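Local coordinates for protein glutathione S-transferase (Sphingobium chungbukense, PDB 6M1T) that binds glutathione and, as a bacterial beta-class glutathione S-transferase, probably transfers it to electrophilic compounds in detoxification, at residues Leu44-Ser49 and Ala54-Ser59; Ala68-Ile73 and Ser96-Leu101; Asn131-Leu136 and Val160-Pro165; Ser149-Ala154 and Gly183-Arg188. All blocks are in the same frame, centred on the assembly; numbering follows the deposited sequence. Where two conformers were deposited one is given.

Interaction 1. Residues Leu44-Ser49 and Ala54-Ser59; sequences LTVNPS and ALTLDS
A chi1 of 177° turns CG1 of Val46 away from its own backbone N and toward strand 54-56, where this methyl meets Ala54 and Thr56; Thr56 answers with OG1 anti to its own carbonyl carbon (chi1 -55°), the hydroxyl turned to the valine. The two side chains cross at about a right angle, Val46 CG1 lying 3.9 Å from Thr56 OG1. The polar partner of the hydroxyl lies elsewhere: Thr56 OG1 is hydrogen-bonded to Thr62 OG1 on the neighbouring strand. Val46 CG1 also packs on Ala54 CB at 4.3 Å, and Asn47 CB, next along the same segment as the valine, likewise lies 4.3 Å from Ala54 CB. The contact sits in the thioredoxin-like N-terminal domain of the transferase, where the chain after the short 3-10 turn doubles back into an antiparallel strand of the mixed sheet, through a loop carrying the glutathione-binding residues Lys51 and Val52. Beyond its CB, Asn47 faces this loop, its buried side chain about 7 Å from the bound glutathione. Its ND2 donates to Lys51 O, while Ser49 N gives Asn47 OD1 a weak bond of 3.4 Å.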
loop_
_atom_site.group_PDB
_atom_site.type_symbol
_atom_site.label_atom_id
_atom_site.label_comp_id
_atom_site.label_asym_id
_atom_site.label_seq_id
_atom_site.Cartn_x
_atom_site.Cartn_y
_atom_site.Cartn_z
ATOM N N LEU A 44 7.407 20.847 1.037
ATOM C CA LEU A 44 8.266 19.826 1.721
ATOM C C LEU A 44 8.189 19.997 3.235
ATOM O O LEU A 44 8.505 19.028 3.923
ATOM C CB LEU A 44 9.729 19.903 1.262
ATOM C CG LEU A 44 9.989 19.686 -0.229
ATOM C CD1 LEU A 44 11.476 19.673 -0.536
ATOM C CD2 LEU A 44 9.328 18.404 -0.733
ATOM N N THR A 45 7.772 21.171 3.722
ATOM C CA THR A 45 7.449 21.427 5.148
ATOM C C THR A 45 6.246 20.604 5.603
ATOM O O THR A 45 6.185 20.311 6.787
ATOM C CB THR A 45 7.111 22.902 5.407
ATOM O OG1 THR A 45 8.275 23.591 4.954
ATOM C CG2 THR A 45 6.789 23.180 6.857
ATOM N N VAL A 46 5.318 20.274 4.693
ATOM C CA VAL A 46 4.044 19.575 5.005
ATOM C C VAL A 46 4.261 18.088 4.766
ATOM O O VAL A 46 3.940 17.292 5.662
ATOM C CB VAL A 46 2.906 20.167 4.149
ATOM C CG1 VAL A 46 1.576 19.453 4.373
ATOM C CG2 VAL A 46 2.758 21.667 4.388
ATOM N N ASN A 47 4.792 17.740 3.585
ATOM C CA ASN A 47 5.132 16.350 3.198
ATOM C C ASN A 47 6.555 16.321 2.662
ATOM O O ASN A 47 6.799 16.711 1.535
ATOM C CB ASN A 47 4.172 15.752 2.165
ATOM C CG ASN A 47 4.454 14.284 1.956
ATOM O OD1 ASN A 47 5.249 13.688 2.698
ATOM N ND2 ASN A 47 3.837 13.692 0.952
ATOM N N PRO A 48 7.533 15.861 3.477
ATOM C CA PRO A 48 8.943 15.830 3.077
ATOM C C PRO A 48 9.231 15.093 1.767
ATOM O O PRO A 48 10.202 15.416 1.107
ATOM C CB PRO A 48 9.634 15.089 4.244
ATOM C CG PRO A 48 8.727 15.268 5.425
ATOM C CD PRO A 48 7.323 15.425 4.864
ATOM N N SER A 49 8.378 14.138 1.373
ATOM C CA SER A 49 8.548 13.400 0.110
ATOM C C SER A 49 8.068 14.264 -1.053
ATOM O O SER A 49 8.379 13.962 -2.179
ATOM C CB SER A 49 7.823 12.098 0.174
ATOM O OG SER A 49 6.434 12.316 0.049
ATOM N N ALA A 54 -1.654 15.018 0.905
ATOM C CA ALA A 54 -1.330 15.162 2.340
ATOM C C ALA A 54 -2.545 15.816 2.993
ATOM O O ALA A 54 -3.202 16.656 2.335
ATOM C CB ALA A 54 -0.094 15.975 2.535
ATOM N N LEU A 55 -2.891 15.365 4.187
ATOM C CA LEU A 55 -4.046 15.877 4.941
ATOM C C LEU A 55 -3.583 16.465 6.266
ATOM O O LEU A 55 -3.061 15.680 7.068
ATOM C CB LEU A 55 -5.030 14.749 5.191
ATOM C CG LEU A 55 -6.272 15.214 5.946
ATOM C CD1 LEU A 55 -7.129 16.117 5.060
ATOM C CD2 LEU A 55 -7.095 14.021 6.373
ATOM N N THR A 56 -3.707 17.773 6.440
ATOM C CA THR A 56 -3.376 18.471 7.705
ATOM C C THR A 56 -4.644 18.547 8.539
ATOM O O THR A 56 -5.654 19.116 8.075
ATOM C CB THR A 56 -2.761 19.851 7.500
ATOM O OG1 THR A 56 -1.629 19.687 6.659
ATOM C CG2 THR A 56 -2.310 20.490 8.803
ATOM N N LEU A 57 -4.593 17.941 9.711
ATOM C CA LEU A 57 -5.728 17.892 10.654
ATOM C C LEU A 57 -5.829 19.249 11.353
ATOM O O LEU A 57 -4.858 20.022 11.300
ATOM C CB LEU A 57 -5.499 16.746 11.639
ATOM C CG LEU A 57 -5.234 15.391 10.998
ATOM C CD1 LEU A 57 -4.969 14.332 12.069
ATOM C CD2 LEU A 57 -6.376 14.985 10.077
ATOM N N ASP A 58 -6.952 19.516 12.008
ATOM C CA ASP A 58 -7.162 20.755 12.810
ATOM C C ASP A 58 -6.058 20.935 13.863
ATOM O O ASP A 58 -5.732 22.088 14.158
ATOM C CB ASP A 58 -8.577 20.772 13.386
ATOM C CG ASP A 58 -9.624 20.841 12.287
ATOM O OD1 ASP A 58 -9.280 21.343 11.192
ATOM O OD2 ASP A 58 -10.756 20.377 12.510
ATOM N N SER A 59 -5.473 19.856 14.394
ATOM C CA SER A 59 -4.353 19.908 15.375
ATOM C C SER A 59 -3.102 20.488 14.714
ATOM O O SER A 59 -2.196 20.900 15.433
ATOM C CB SER A 59 -4.058 18.539 15.899
ATOM O OG SER A 59 -3.570 17.731 14.824
#

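Interaction 2. Residues Ala68-Ile73 and Ser96-Leu101; sequences AILLYI and SRLSFL
Leu98 reaches from helix 89-108 to Leu70 and Leu71 on helix 66-75, a packing of helix on helix that joins the thioredoxin-like N-terminal domain to the all-helical part of the glutathione S-transferase fold. The apolar contacts come from the two branches of Leu98, which divide the opposing helix between them. Its CG stands anti to the carbonyl carbon (chi1 -61°), and the side chain sets out toward helix 66-75. CD2 of Leu98 goes to Leu70, meeting Leu70 CD1 at 4.3 Å, a loose touch; CD1 goes to Leu71. Leu71 starts off to the side of the facing helix, but its end swings nearer, and its chain crosses that of Leu98 obliquely. All three leucines are buried. The shared apolar layer goes on beyond them: Leu70 also rests on Val153 and Leu98 on Tyr157, both of helix 153-162, while Leu71 also touches Leu94 and Ile95 on the same helix as Leu98.

Polar bonds run within or away from the pair. Arg97 NH1 donates to Ser96 OG at 3.1 Å, with the oxygen near the guanidinium plane, and CB of Phe100 lies over one face of that group. Ser96 OG is also bonded to Thr64 O of the second subunit, so another side of helix 89-108 serves the dimer interface. At the leucine contact itself, the closest approach is Leu71 CD2 to Leu98 CD1, 3.6 Å.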
loop_
_atom_site.group_PDB
_atom_site.type_symbol
_atom_site.label_atom_id
_atom_site.label_comp_id
_atom_site.label_asym_id
_atom_site.label_seq_id
_atom_site.Cartn_x
_atom_site.Cartn_y
_atom_site.Cartn_z
ATOM N N ALA A 68 -4.188 5.498 4.483
ATOM C CA ALA A 68 -4.371 6.071 5.832
ATOM C C ALA A 68 -5.335 7.265 5.788
ATOM O O ALA A 68 -6.204 7.370 6.652
ATOM C CB ALA A 68 -3.031 6.457 6.399
ATOM N N ILE A 69 -5.177 8.155 4.809
ATOM C CA ILE A 69 -5.988 9.392 4.680
ATOM C C ILE A 69 -7.434 8.998 4.465
ATOM O O ILE A 69 -8.277 9.556 5.135
ATOM C CB ILE A 69 -5.438 10.299 3.559
ATOM C CG1 ILE A 69 -4.082 10.853 3.998
ATOM C CG2 ILE A 69 -6.429 11.407 3.221
ATOM C CD1 ILE A 69 -3.280 11.550 2.929
ATOM N N LEU A 70 -7.667 8.080 3.548
ATOM C CA LEU A 70 -9.018 7.664 3.139
ATOM C C LEU A 70 -9.723 7.012 4.328
ATOM O O LEU A 70 -10.897 7.363 4.601
ATOM C CB LEU A 70 -8.906 6.739 1.933
ATOM C CG LEU A 70 -8.597 7.449 0.593
ATOM C CD1 LEU A 70 -8.289 6.410 -0.463
ATOM C CD2 LEU A 70 -9.753 8.349 0.172
ATOM N N LEU A 71 -9.043 6.124 5.040
ATOM C CA LEU A 71 -9.646 5.511 6.265
ATOM C C LEU A 71 -9.967 6.580 7.311
ATOM O O LEU A 71 -11.065 6.515 7.888
ATOM C CB LEU A 71 -8.708 4.470 6.877
ATOM C CG LEU A 71 -9.089 2.992 6.796
ATOM C CD1 LEU A 71 -10.550 2.707 6.474
ATOM C CD2 LEU A 71 -8.178 2.293 5.800
ATOM N N TYR A 72 -9.031 7.498 7.591
ATOM C CA TYR A 72 -9.223 8.621 8.522
ATOM C C TYR A 72 -10.531 9.331 8.160
ATOM O O TYR A 72 -11.396 9.631 9.055
ATOM C CB TYR A 72 -8.035 9.592 8.516
ATOM C CG TYR A 72 -8.260 10.732 9.460
ATOM C CD1 TYR A 72 -7.995 10.602 10.819
ATOM C CD2 TYR A 72 -8.852 11.905 9.023
ATOM C CE1 TYR A 72 -8.273 11.632 11.703
ATOM C CE2 TYR A 72 -9.144 12.934 9.891
ATOM C CZ TYR A 72 -8.827 12.808 11.227
ATOM O OH TYR A 72 -9.120 13.832 12.063
ATOM N N ILE A 73 -10.632 9.754 6.895
ATOM C CA ILE A 73 -11.789 10.564 6.422
ATOM C C ILE A 73 -13.085 9.754 6.628
ATOM O O ILE A 73 -14.030 10.337 7.166
ATOM C CB ILE A 73 -11.630 10.975 4.946
ATOM C CG1 ILE A 73 -10.505 12.011 4.813
ATOM C CG2 ILE A 73 -12.959 11.453 4.368
ATOM C CD1 ILE A 73 -9.913 12.091 3.428
ATOM N N SER A 96 -7.004 -4.225 2.501
ATOM C CA SER A 96 -6.427 -5.091 1.441
ATOM C C SER A 96 -6.617 -4.409 0.093
ATOM O O SER A 96 -5.620 -4.214 -0.675
ATOM C CB SER A 96 -7.053 -6.484 1.451
ATOM O OG SER A 96 -6.493 -7.309 0.449
ATOM N N ARG A 97 -7.852 -4.004 -0.202
ATOM C CA ARG A 97 -8.121 -3.362 -1.501
ATOM C C ARG A 97 -7.331 -2.037 -1.571
ATOM O O ARG A 97 -6.826 -1.733 -2.659
ATOM C CB ARG A 97 -9.630 -3.228 -1.762
ATOM C CG ARG A 97 -10.354 -4.521 -2.165
ATOM C CD ARG A 97 -9.700 -5.399 -3.235
ATOM N NE ARG A 97 -8.640 -6.227 -2.649
ATOM C CZ ARG A 97 -7.621 -6.821 -3.297
ATOM N NH1 ARG A 97 -6.748 -7.496 -2.586
ATOM N NH2 ARG A 97 -7.472 -6.774 -4.611
ATOM N N LEU A 98 -7.277 -1.247 -0.496
ATOM C CA LEU A 98 -6.545 0.055 -0.563
ATOM C C LEU A 98 -5.051 -0.213 -0.793
ATOM O O LEU A 98 -4.431 0.575 -1.572
ATOM C CB LEU A 98 -6.800 0.882 0.697
ATOM C CG LEU A 98 -8.273 1.271 0.952
ATOM C CD1 LEU A 98 -8.375 1.996 2.267
ATOM C CD2 LEU A 98 -8.831 2.110 -0.212
ATOM N N SER A 99 -4.483 -1.250 -0.157
ATOM C CA SER A 99 -3.035 -1.605 -0.293
ATOM C C SER A 99 -2.789 -2.083 -1.727
ATOM O O SER A 99 -1.779 -1.675 -2.335
ATOM C CB SER A 99 -2.499 -2.594 0.793
ATOM O OG SER A 99 -1.306 -2.987 0.097
ATOM N N PHE A 100 -3.704 -2.858 -2.321
ATOM C CA PHE A 100 -3.543 -3.312 -3.710
ATOM C C PHE A 100 -3.560 -2.104 -4.670
ATOM O O PHE A 100 -2.733 -2.027 -5.624
ATOM C CB PHE A 100 -4.645 -4.294 -4.110
ATOM C CG PHE A 100 -4.622 -4.586 -5.566
ATOM C CD1 PHE A 100 -3.792 -5.561 -6.091
ATOM C CD2 PHE A 100 -5.477 -3.906 -6.416
ATOM C CE1 PHE A 100 -3.793 -5.842 -7.454
ATOM C CE2 PHE A 100 -5.462 -4.169 -7.776
ATOM C CZ PHE A 100 -4.639 -5.149 -8.296
ATOM N N LEU A 101 -4.492 -1.170 -4.464
ATOM C CA LEU A 101 -4.601 -0.003 -5.367
ATOM C C LEU A 101 -3.318 0.867 -5.283
ATOM O O LEU A 101 -2.835 1.252 -6.327
ATOM C CB LEU A 101 -5.848 0.784 -4.976
ATOM C CG LEU A 101 -7.164 0.066 -5.305
ATOM C CD1 LEU A 101 -8.348 0.870 -4.785
ATOM C CD2 LEU A 101 -7.276 -0.156 -6.774
#

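Interaction 3. Residues Asn131-Leu136 and Val160-Pro165; sequences NHLGAL and VMLGWP
The backbones come nearest at Leu133 and Leu162, whose CA atoms are 8.5 Å apart, where helix 119-139 passes the C-terminal end of helix 153-162 and the turn that follows it. Both belong to the helical C-terminal domain of the glutathione S-transferase fold, and the contact is apolar packing within its bundle. Leu133 carries it with both branches. Its CG stands anti to the carbonyl carbon (chi1 -75°), and although the side chain sets out to one side of the facing segment, its methyls end close to it: one branch, CD2, goes to Leu162 and the other, CD1, to the ring of Pro165. Leu162 has the same arrangement about its first torsion, and the two leucines slide past each other in opposite directions, with Leu133 CD2 3.7 Å from Leu162 CD2.

All three touching residues are buried. Leu178 on helix 176-186 packs against both Leu133 and Leu162, and Phe105 of helix 89-108 adds to the surroundings of Leu133. Leu162 also lines the pocket of the bound cysteine, its side chain about 4 Å from that ligand, together with Leu178 and Cys182. Pro165 stands in the turn beyond the helix, also resting on Ile170 and Met172. Its ring lies aslant to the Leu133 side chain, with Pro165 CG 4.1 Å from Leu133 CD1.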
loop_
_atom_site.group_PDB
_atom_site.type_symbol
_atom_site.label_atom_id
_atom_site.label_comp_id
_atom_site.label_asym_id
_atom_site.label_seq_id
_atom_site.Cartn_x
_atom_site.Cartn_y
_atom_site.Cartn_z
ATOM N N ASN A 131 -3.471 -5.697 -17.968
ATOM C CA ASN A 131 -3.663 -6.924 -17.145
ATOM C C ASN A 131 -4.506 -6.642 -15.893
ATOM O O ASN A 131 -5.444 -7.439 -15.536
ATOM C CB ASN A 131 -2.322 -7.515 -16.702
ATOM C CG ASN A 131 -1.667 -8.402 -17.742
ATOM O OD1 ASN A 131 -0.597 -8.954 -17.488
ATOM N ND2 ASN A 131 -2.279 -8.532 -18.911
ATOM N N HIS A 132 -4.143 -5.595 -15.153
ATOM C CA HIS A 132 -4.874 -5.152 -13.950
ATOM C C HIS A 132 -6.328 -4.841 -14.332
ATOM O O HIS A 132 -7.222 -5.169 -13.540
ATOM C CB HIS A 132 -4.159 -3.933 -13.333
ATOM C CG HIS A 132 -3.014 -4.319 -12.457
ATOM N ND1 HIS A 132 -3.169 -5.200 -11.408
ATOM C CD2 HIS A 132 -1.724 -3.904 -12.405
ATOM C CE1 HIS A 132 -2.024 -5.337 -10.755
ATOM N NE2 HIS A 132 -1.125 -4.570 -11.339
ATOM N N LEU A 133 -6.519 -4.159 -15.444
ATOM C CA LEU A 133 -7.842 -3.676 -15.897
ATOM C C LEU A 133 -8.719 -4.927 -16.214
ATOM O O LEU A 133 -9.864 -4.958 -15.777
ATOM C CB LEU A 133 -7.653 -2.750 -17.105
ATOM C CG LEU A 133 -7.123 -1.324 -16.859
ATOM C CD1 LEU A 133 -6.774 -0.597 -18.141
ATOM C CD2 LEU A 133 -8.084 -0.487 -16.040
ATOM N N GLY A 134 -8.179 -5.924 -16.922
ATOM C CA GLY A 134 -8.850 -7.216 -17.224
ATOM C C GLY A 134 -9.354 -7.898 -15.959
ATOM O O GLY A 134 -10.546 -8.291 -15.918
ATOM N N ALA A 135 -8.523 -8.012 -14.915
ATOM C CA ALA A 135 -8.908 -8.684 -13.654
ATOM C C ALA A 135 -9.933 -7.839 -12.897
ATOM O O ALA A 135 -10.846 -8.413 -12.262
ATOM C CB ALA A 135 -7.708 -8.957 -12.789
ATOM N N LEU A 136 -9.732 -6.523 -12.860
ATOM C CA LEU A 136 -10.703 -5.611 -12.213
ATOM C C LEU A 136 -12.039 -5.710 -12.967
ATOM O O LEU A 136 -13.075 -5.753 -12.260
ATOM C CB LEU A 136 -10.138 -4.193 -12.210
ATOM C CG LEU A 136 -9.012 -3.993 -11.189
ATOM C CD1 LEU A 136 -8.216 -2.740 -11.520
ATOM C CD2 LEU A 136 -9.550 -3.987 -9.766
ATOM N N VAL A 160 -10.813 6.919 -9.265
ATOM C CA VAL A 160 -9.821 7.964 -9.637
ATOM C C VAL A 160 -8.779 7.387 -10.600
ATOM O O VAL A 160 -8.537 7.986 -11.652
ATOM C CB VAL A 160 -9.194 8.648 -8.413
ATOM C CG1 VAL A 160 -8.002 9.502 -8.821
ATOM C CG2 VAL A 160 -10.231 9.452 -7.676
ATOM N N MET A 161 -8.177 6.253 -10.288
ATOM C CA MET A 161 -7.159 5.607 -11.140
ATOM C C MET A 161 -7.756 5.103 -12.471
ATOM O O MET A 161 -7.026 5.085 -13.430
ATOM C CB MET A 161 -6.499 4.465 -10.353
ATOM C CG MET A 161 -5.817 4.981 -9.083
ATOM S SD MET A 161 -4.788 3.644 -8.349
ATOM C CE MET A 161 -5.176 3.822 -6.622
ATOM N N LEU A 162 -9.050 4.761 -12.542
ATOM C CA LEU A 162 -9.707 4.346 -13.827
ATOM C C LEU A 162 -9.868 5.549 -14.748
ATOM O O LEU A 162 -9.964 5.357 -15.961
ATOM C CB LEU A 162 -11.043 3.659 -13.518
ATOM C CG LEU A 162 -10.929 2.309 -12.828
ATOM C CD1 LEU A 162 -12.318 1.716 -12.622
ATOM C CD2 LEU A 162 -10.070 1.348 -13.585
ATOM N N GLY A 163 -9.733 6.768 -14.218
ATOM C CA GLY A 163 -9.571 7.970 -15.056
ATOM C C GLY A 163 -8.219 8.123 -15.731
ATOM O O GLY A 163 -8.125 9.039 -16.577
ATOM N N TRP A 164 -7.191 7.316 -15.401
ATOM C CA TRP A 164 -5.811 7.506 -15.924
ATOM C C TRP A 164 -5.530 6.828 -17.269
ATOM O O TRP A 164 -4.850 7.422 -18.093
ATOM C CB TRP A 164 -4.778 7.048 -14.894
ATOM C CG TRP A 164 -4.775 7.914 -13.681
ATOM C CD1 TRP A 164 -5.378 9.117 -13.477
ATOM C CD2 TRP A 164 -4.080 7.596 -12.467
ATOM N NE1 TRP A 164 -5.090 9.582 -12.214
ATOM C CE2 TRP A 164 -4.323 8.646 -11.563
ATOM C CE3 TRP A 164 -3.325 6.499 -12.085
ATOM C CZ2 TRP A 164 -3.797 8.640 -10.271
ATOM C CZ3 TRP A 164 -2.835 6.467 -10.800
ATOM C CH2 TRP A 164 -3.057 7.531 -9.916
ATOM N N PRO A 165 -5.979 5.593 -17.528
ATOM C CA PRO A 165 -5.635 4.912 -18.784
ATOM C C PRO A 165 -5.937 5.770 -20.022
ATOM O O PRO A 165 -5.141 5.737 -20.958
ATOM C CB PRO A 165 -6.501 3.652 -18.737
ATOM C CG PRO A 165 -6.705 3.387 -17.278
ATOM C CD PRO A 165 -6.769 4.751 -16.631
#

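Interaction 4. Residues Ser149-Ala154 and Gly183-Arg188; sequences SEFSVA and GRIAQR. With SO4 (sulfate ion), chain E.
Phe151 and Arg188 meet face to face, the guanidinium lying flat on the phenyl ring, in the helical C-terminal domain of the glutathione S-transferase fold. Phe151 lies just before Ser152, the N-cap of helix 153-162, whose OG accepts from Ala154 N at 3.0 Å; Arg188 occupies the N-cap position of helix 189-198.

The stacking is close: the planes are 15° apart, and Arg188 CZ sits 3.8 Å from the centroid of the Phe151 ring, a cation-pi contact over the face. The ring is offset, with Phe151 CD2 over the centre of the guanidinium. CD of Arg188 lies over the same face as a CH-pi contact, and the bend at chi3 (68°) then carries NE and CZ across the ring.

Apolar packing is slighter. Phe151 CE1 touches Ile185 CG1 at 3.9 Å, and Ile185 itself continues onto Phe159. Replacing Phe151 by an alanine removes the stacked ring and would probably leave the guanidinium less firmly held, relying more on its polar partners, and open a gap beside Ile185.

Those polar partners meet the guanidinium away from the stacked face. NE forms a salt bridge with Glu20, and a sulfate ion, probably from the crystallisation liquor, accepts hydrogen bonds from the two terminal nitrogens, the longer running 3.3 Å from Arg188 NH2 to sulfate O3. The straighter is Arg188 NH1 to sulfate O1, 2.9 Å long with an angle of 176° at the hydrogen.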
loop_
_atom_site.group_PDB
_atom_site.type_symbol
_atom_site.label_atom_id
_atom_site.label_comp_id
_atom_site.label_asym_id
_atom_site.label_seq_id
_atom_site.Cartn_x
_atom_site.Cartn_y
_atom_site.Cartn_z
ATOM N N SER A 149 -20.173 -4.550 0.912
ATOM C CA SER A 149 -21.614 -4.460 0.569
ATOM C C SER A 149 -21.968 -3.111 -0.080
ATOM O O SER A 149 -22.940 -3.079 -0.858
ATOM C CB SER A 149 -22.436 -4.720 1.802
ATOM O OG SER A 149 -23.664 -5.328 1.453
ATOM N N GLU A 150 -21.236 -2.025 0.206
ATOM C CA GLU A 150 -21.715 -0.675 -0.178
ATOM C C GLU A 150 -20.566 0.251 -0.584
ATOM O O GLU A 150 -19.385 -0.142 -0.475
ATOM C CB GLU A 150 -22.509 -0.063 0.969
ATOM C CG GLU A 150 -21.819 -0.149 2.312
ATOM C CD GLU A 150 -22.667 0.544 3.362
ATOM O OE1 GLU A 150 -22.612 0.133 4.518
ATOM O OE2 GLU A 150 -23.395 1.491 2.999
ATOM N N PHE A 151 -20.935 1.436 -1.067
ATOM C CA PHE A 151 -20.000 2.439 -1.618
ATOM C C PHE A 151 -18.963 2.786 -0.555
ATOM O O PHE A 151 -19.315 3.089 0.628
ATOM C CB PHE A 151 -20.760 3.650 -2.134
ATOM C CG PHE A 151 -19.863 4.624 -2.838
ATOM C CD1 PHE A 151 -19.320 4.310 -4.073
ATOM C CD2 PHE A 151 -19.603 5.866 -2.293
ATOM C CE1 PHE A 151 -18.509 5.215 -4.744
ATOM C CE2 PHE A 151 -18.763 6.759 -2.955
ATOM C CZ PHE A 151 -18.219 6.434 -4.173
ATOM N N SER A 152 -17.682 2.714 -0.942
ATOM C CA SER A 152 -16.561 2.831 0.014
ATOM C C SER A 152 -15.413 3.683 -0.549
ATOM O O SER A 152 -15.330 3.902 -1.758
ATOM C CB SER A 152 -16.053 1.484 0.408
ATOM O OG SER A 152 -15.138 1.001 -0.546
ATOM N N VAL A 153 -14.498 4.066 0.330
ATOM C CA VAL A 153 -13.264 4.781 -0.113
ATOM C C VAL A 153 -12.493 3.923 -1.125
ATOM O O VAL A 153 -11.769 4.495 -1.946
ATOM C CB VAL A 153 -12.399 5.210 1.074
ATOM C CG1 VAL A 153 -13.067 6.377 1.776
ATOM C CG2 VAL A 153 -12.106 4.062 2.050
ATOM N N ALA A 154 -12.670 2.602 -1.140
ATOM C CA ALA A 154 -11.960 1.741 -2.111
ATOM C C ALA A 154 -12.547 1.993 -3.490
ATOM O O ALA A 154 -11.777 2.017 -4.452
ATOM C CB ALA A 154 -12.029 0.281 -1.716
ATOM N N GLY A 183 -19.307 5.080 -14.851
ATOM C CA GLY A 183 -20.667 5.592 -15.119
ATOM C C GLY A 183 -21.498 5.838 -13.882
ATOM O O GLY A 183 -21.947 6.985 -13.713
ATOM N N ARG A 184 -21.742 4.815 -13.062
ATOM C CA ARG A 184 -22.571 4.939 -11.839
ATOM C C ARG A 184 -21.886 5.909 -10.872
ATOM O O ARG A 184 -22.552 6.783 -10.314
ATOM C CB ARG A 184 -22.807 3.574 -11.188
ATOM C CG ARG A 184 -23.620 2.622 -12.059
ATOM C CD ARG A 184 -24.013 1.327 -11.375
ATOM N NE ARG A 184 -22.929 0.619 -10.694
ATOM C CZ ARG A 184 -22.103 -0.266 -11.256
ATOM N NH1 ARG A 184 -22.184 -0.548 -12.542
ATOM N NH2 ARG A 184 -21.176 -0.856 -10.523
ATOM N N ILE A 185 -20.579 5.765 -10.654
ATOM C CA ILE A 185 -19.926 6.572 -9.587
ATOM C C ILE A 185 -19.933 8.056 -9.978
ATOM O O ILE A 185 -20.172 8.879 -9.124
ATOM C CB ILE A 185 -18.530 6.010 -9.261
ATOM C CG1 ILE A 185 -18.700 4.661 -8.556
ATOM C CG2 ILE A 185 -17.726 7.018 -8.442
ATOM C CD1 ILE A 185 -17.429 3.844 -8.420
ATOM N N ALA A 186 -19.699 8.365 -11.237
ATOM C CA ALA A 186 -19.588 9.737 -11.753
ATOM C C ALA A 186 -20.916 10.498 -11.559
ATOM O O ALA A 186 -20.875 11.725 -11.560
ATOM C CB ALA A 186 -19.125 9.706 -13.186
ATOM N N GLN A 187 -22.042 9.814 -11.367
ATOM C CA GLN A 187 -23.357 10.476 -11.173
ATOM C C GLN A 187 -23.476 10.924 -9.717
ATOM O O GLN A 187 -24.394 11.685 -9.427
ATOM C CB GLN A 187 -24.498 9.534 -11.569
ATOM C CG GLN A 187 -24.352 8.996 -12.988
ATOM C CD GLN A 187 -25.663 8.470 -13.520
ATOM O OE1 GLN A 187 -26.198 7.476 -13.028
ATOM N NE2 GLN A 187 -26.195 9.152 -14.522
ATOM N N ARG A 188 -22.597 10.476 -8.822
ATOM C CA ARG A 188 -22.697 10.901 -7.412
ATOM C C ARG A 188 -22.383 12.388 -7.375
ATOM O O ARG A 188 -21.476 12.834 -8.072
ATOM C CB ARG A 188 -21.782 10.082 -6.509
ATOM C CG ARG A 188 -22.116 8.606 -6.517
ATOM C CD ARG A 188 -21.196 7.844 -5.604
ATOM N NE ARG A 188 -21.433 8.195 -4.215
ATOM C CZ ARG A 188 -22.243 7.532 -3.395
ATOM N NH1 ARG A 188 -22.887 6.456 -3.810
ATOM N NH2 ARG A 188 -22.389 7.930 -2.155
HETATM S S SO4 E . -24.412 4.917 -0.502
HETATM O O1 SO4 E . -24.526 5.050 -1.926
HETATM O O2 SO4 E . -25.574 5.505 0.099
HETATM O O3 SO4 E . -23.226 5.585 -0.025
HETATM O O4 SO4 E . -24.329 3.521 -0.189
#

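Interaction 1 lies in the thioredoxin-like domain and meets interaction 2 where Leu55 CD2 rests 3.8 Å from Tyr72 CD2, so strand 54-56 and helix 66-75 pack together. Interaction 2 in turn touches both contacts of the helical domain: Phe100 CZ comes within 3.4 Å of His132 ND1 in interaction 3, and Leu98 CD2 within 3.7 Å of Ala154 CA in interaction 4. Interactions 3 and 4 use opposite ends of helix 153-162 and do not touch, their nearest atoms about 7 Å apart. Glutathione lies nearest interactions 1 and 2, about 7 Å and 8 Å from the side chains of Asn47 and Leu70, whereas the bound cysteine touches Leu162 of interaction 3.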